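Local coordinates for glycosyl hydrolase, family 38 (Enterococcus faecalis, PDB 5KBP), which probably acts as a family 38 alpha-mannosidase, hydrolysing alpha-linked mannose from carbohydrate substrates, at residues A[689-692]-A[693-696]; A[134-137]-A[138-142]. All blocks are in the same frame, centred on the assembly; numbering follows the deposited sequence.

Both contacts are local and largely buried, and neither lies at a known metal site. Contact 1 is the turn of a beta hairpin in the C-terminal part of the chain. Contact 2 spans a short helix and its N-cap in the N-terminal domain. Their centres lie about 13 Å apart, and no element is common to both. They do meet, through a probable hydrogen bond from Gln135 NE2 to Tyr693 O, and through packing of Gln135 on Ile692 and Glu694. The bonds across contact 1 are all backbone bonds, between the strand ends and across the turn. In contact 2 the bonds follow the helix, and a pair of glutamine amides adds a side-chain bond.

Contact 1 of 2, residues A[689-692]-A[693-696]; sequences ADSI and YEVV
The beta hairpin of strands 686-690 and 695-699 closes here, with Ala689 and Val696 as an antiparallel hydrogen-bonded pair. Strand 695-699 is an outermost strand of its sheet within this chain. Ala689 N reaches Val696 O at 3.2 Å, and Val696 N reaches Ala689 O at 3.1 Å. The next pair, Asp690 with Val695, is non-hydrogen-bonded. Closer to the turn, Ser691 N donates to Glu694 O at 2.8 Å. Ile692 and Tyr693 form the bend. Tyr693 takes a left-handed backbone conformation (phi 54°, psi 39°), which contributes to the reversal of the chain.

Val696 holds CG1 between its backbone N and carbonyl carbon (chi1 64°). This methyl lies 3.5 Å from Ala689 O and 4.1 Å from Ser691 CB. At the bend, Ile692 CG2 touches Tyr693 CD2 at 3.8 Å, and the two side chains cross at a slant. The Tyr693 ring runs on to helix 100-117, and its OH bonds Glu101 OE2. The Asp690 carboxylate is held from outside the hairpin: OD1 bonds Tyr797 OH and OD2 bonds Ala717 N. The extended Glu694 chain brings OE2 to 4.1 Å from Ser691 OG, too far for a bond.

The polar ends therefore fare differently. The Asp690 carboxylate is gripped at both oxygens, which should fix its rotation. Glu694 OE2 is buried and has no partner in the model, which could raise the pKa of this carboxyl group.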
loop_
_atom_site.group_PDB
_atom_site.type_symbol
_atom_site.label_atom_id
_atom_site.label_comp_id
_atom_site.label_asym_id
_atom_site.label_seq_id
_atom_site.Cartn_x
_atom_site.Cartn_y
_atom_site.Cartn_z
ATOM N N ALA A 689 18.780 7.668 -28.591
ATOM C CA ALA A 689 17.732 7.354 -27.633
ATOM C C ALA A 689 17.724 8.405 -26.535
ATOM O O ALA A 689 18.767 8.964 -26.181
ATOM C CB ALA A 689 17.918 5.959 -27.026
ATOM N N ASP A 690 16.534 8.667 -26.003
ATOM C CA ASP A 690 16.398 9.616 -24.907
ATOM C C ASP A 690 16.916 8.997 -23.616
ATOM O O ASP A 690 16.483 7.912 -23.217
ATOM C CB ASP A 690 14.938 10.033 -24.743
ATOM C CG ASP A 690 14.771 11.201 -23.792
ATOM O OD1 ASP A 690 15.629 12.106 -23.805
ATOM O OD2 ASP A 690 13.781 11.216 -23.031
ATOM N N SER A 691 17.850 9.687 -22.964
ATOM C CA SER A 691 18.383 9.223 -21.690
ATOM C C SER A 691 18.127 10.260 -20.603
ATOM O O SER A 691 17.047 10.855 -20.549
ATOM C CB SER A 691 19.877 8.921 -21.807
ATOM O OG SER A 691 20.355 8.267 -20.644
ATOM N N ILE A 692 19.111 10.487 -19.740
ATOM C CA ILE A 692 18.981 11.417 -18.625
ATOM C C ILE A 692 19.676 12.714 -19.015
ATOM O O ILE A 692 20.909 12.787 -19.027
ATOM C CB ILE A 692 19.564 10.833 -17.333
ATOM C CG1 ILE A 692 18.900 9.492 -17.023
ATOM C CG2 ILE A 692 19.386 11.813 -16.181
ATOM C CD1 ILE A 692 17.390 9.565 -16.965
ATOM N N TYR A 693 18.879 13.739 -19.326
ATOM C CA TYR A 693 19.391 15.040 -19.760
ATOM C C TYR A 693 20.340 14.890 -20.947
ATOM O O TYR A 693 21.352 15.587 -21.051
ATOM C CB TYR A 693 20.083 15.778 -18.612
ATOM C CG TYR A 693 19.176 16.174 -17.470
ATOM C CD1 TYR A 693 18.175 17.118 -17.647
ATOM C CD2 TYR A 693 19.340 15.622 -16.207
ATOM C CE1 TYR A 693 17.350 17.489 -16.602
ATOM C CE2 TYR A 693 18.521 15.988 -15.154
ATOM C CZ TYR A 693 17.527 16.922 -15.358
ATOM O OH TYR A 693 16.708 17.290 -14.315
ATOM N N GLU A 694 20.006 13.977 -21.856
ATOM C CA GLU A 694 20.948 13.607 -22.901
ATOM C C GLU A 694 20.236 12.813 -23.983
ATOM O O GLU A 694 19.422 11.935 -23.683
ATOM C CB GLU A 694 22.104 12.784 -22.310
ATOM C CG GLU A 694 22.951 12.041 -23.321
ATOM C CD GLU A 694 23.986 11.155 -22.655
ATOM O OE1 GLU A 694 25.155 11.170 -23.090
ATOM O OE2 GLU A 694 23.627 10.451 -21.687
ATOM N N VAL A 695 20.544 13.130 -25.236
ATOM C CA VAL A 695 20.211 12.283 -26.375
ATOM C C VAL A 695 21.484 11.514 -26.706
ATOM O O VAL A 695 22.375 12.024 -27.392
ATOM C CB VAL A 695 19.703 13.094 -27.568
ATOM C CG1 VAL A 695 19.468 12.184 -28.764
ATOM C CG2 VAL A 695 18.425 13.830 -27.200
ATOM N N VAL A 696 21.577 10.287 -26.208
ATOM C CA VAL A 696 22.808 9.510 -26.276
ATOM C C VAL A 696 22.890 8.793 -27.618
ATOM O O VAL A 696 21.881 8.312 -28.153
ATOM C CB VAL A 696 22.895 8.520 -25.097
ATOM C CG1 VAL A 696 21.784 7.479 -25.171
ATOM C CG2 VAL A 696 24.261 7.857 -25.052
#

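Contact 2 of 2, residues A[134-137]-A[138-142]; sequences GQTP and QMMQL
Two amides, those of Gln135 and Gln138, lie side by side and point the same way, with their planes 37° apart. Gln138 presents an N-H of NE2 to Gln135 OE1 at 2.6 Å. The acceptor lies nearly in the Gln138 amide plane. On the other side of the bond, NE2 sits above the Gln135 carbonyl plane, 42° out of it, so it misses the lone pairs. The bond is short and bent. Gln135 reaches this place by bending at chi2 (-80°), whereas the Gln138 chain is extended. Phe890 O accepts from NE2 of both residues, Tyr693 O accepts from Gln135 NE2, and Ile892 N donates to Gln138 OE1. Together these partners hold both amides in orientation.

Regular helix bonds run beside this pair. Met139 N donates to Gln135 O at 3.0 Å, Met140 N to Thr136 O at 2.8 Å, and Gln141 N to Pro137 O at 2.9 Å. Thr136 CG2 lies alongside Met140, 3.8 Å from its CE. Met140 CG lies 3.1 Å from Thr136 O; the bends further out bring CE back to Thr136 CG2. Met139 CG passes 3.2 Å from Gln135 O. Thr136 OG1 turns back to bond Met133 O.

Gln135 occupies the N-cap position, and Pro137 falls in the first turn, where its lack of an N-H costs no helix bond. Helix 136-141 links the parallel neighbours 124-126 and 147-150. It packs on helix 100-117 through Met139 and Met140. The arrangement is the short connecting helix of a beta-alpha-beta unit, with its N-cap.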
loop_
_atom_site.group_PDB
_atom_site.type_symbol
_atom_site.label_atom_id
_atom_site.label_comp_id
_atom_site.label_asym_id
_atom_site.label_seq_id
_atom_site.Cartn_x
_atom_site.Cartn_y
_atom_site.Cartn_z
ATOM N N GLY A 134 25.138 8.625 -18.878
ATOM C CA GLY A 134 26.274 9.342 -19.431
ATOM C C GLY A 134 26.499 10.703 -18.803
ATOM O O GLY A 134 27.639 11.172 -18.730
ATOM N N GLN A 135 25.432 11.353 -18.341
ATOM C CA GLN A 135 25.527 12.685 -17.754
ATOM C C GLN A 135 25.899 12.669 -16.275
ATOM O O GLN A 135 25.749 13.700 -15.610
ATOM C CB GLN A 135 24.206 13.439 -17.942
ATOM C CG GLN A 135 23.970 13.969 -19.349
ATOM C CD GLN A 135 24.716 15.263 -19.629
ATOM O OE1 GLN A 135 25.732 15.560 -19.002
ATOM N NE2 GLN A 135 24.205 16.045 -20.574
ATOM N N THR A 136 26.379 11.540 -15.752
ATOM C CA THR A 136 26.745 11.477 -14.336
ATOM C C THR A 136 27.773 12.529 -13.936
ATOM O O THR A 136 27.571 13.187 -12.900
ATOM C CB THR A 136 27.236 10.068 -13.983
ATOM O OG1 THR A 136 26.259 9.099 -14.381
ATOM C CG2 THR A 136 27.472 9.951 -12.487
ATOM N N PRO A 137 28.874 12.746 -14.674
ATOM C CA PRO A 137 29.845 13.761 -14.221
ATOM C C PRO A 137 29.256 15.153 -14.085
ATOM O O PRO A 137 29.521 15.836 -13.088
ATOM C CB PRO A 137 30.932 13.709 -15.304
ATOM C CG PRO A 137 30.821 12.351 -15.883
ATOM C CD PRO A 137 29.360 12.036 -15.871
ATOM N N GLN A 138 28.457 15.597 -15.059
ATOM C CA GLN A 138 27.862 16.927 -14.960
ATOM C C GLN A 138 26.855 16.999 -13.820
ATOM O O GLN A 138 26.788 18.007 -13.108
ATOM C CB GLN A 138 27.202 17.316 -16.283
ATOM C CG GLN A 138 26.666 18.740 -16.289
ATOM C CD GLN A 138 25.924 19.087 -17.562
ATOM O OE1 GLN A 138 25.692 20.259 -17.855
ATOM N NE2 GLN A 138 25.540 18.069 -18.322
ATOM N N MET A 139 26.069 15.937 -13.624
ATOM C CA MET A 139 25.077 15.946 -12.553
ATOM C C MET A 139 25.741 15.885 -11.183
ATOM O O MET A 139 25.252 16.496 -10.225
ATOM C CB MET A 139 24.096 14.789 -12.734
ATOM C CG MET A 139 23.260 14.885 -14.004
ATOM S SD MET A 139 21.983 13.620 -14.113
ATOM C CE MET A 139 21.000 14.007 -12.667
ATOM N N MET A 140 26.851 15.150 -11.064
ATOM C CA MET A 140 27.614 15.164 -9.818
ATOM C C MET A 140 28.182 16.551 -9.550
ATOM O O MET A 140 28.079 17.076 -8.435
ATOM C CB MET A 140 28.741 14.129 -9.867
ATOM C CG MET A 140 28.287 12.680 -9.930
ATOM S SD MET A 140 27.091 12.255 -8.655
ATOM C CE MET A 140 25.701 11.764 -9.671
ATOM N N GLN A 141 28.784 17.163 -10.573
ATOM C CA GLN A 141 29.380 18.484 -10.406
ATOM C C GLN A 141 28.319 19.533 -10.098
ATOM O O GLN A 141 28.554 20.449 -9.301
ATOM C CB GLN A 141 30.165 18.865 -11.660
ATOM C CG GLN A 141 31.499 19.528 -11.378
ATOM C CD GLN A 141 32.474 18.599 -10.680
ATOM O OE1 GLN A 141 32.524 18.541 -9.451
ATOM N NE2 GLN A 141 33.258 17.867 -11.462
ATOM N N LEU A 142 27.143 19.415 -10.718
ATOM C CA LEU A 142 26.041 20.330 -10.443
ATOM C C LEU A 142 25.394 20.087 -9.089
ATOM O O LEU A 142 24.431 20.783 -8.755
ATOM C CB LEU A 142 24.981 20.233 -11.543
ATOM C CG LEU A 142 25.305 20.879 -12.892
ATOM C CD1 LEU A 142 24.147 20.706 -13.862
ATOM C CD2 LEU A 142 25.643 22.349 -12.716
#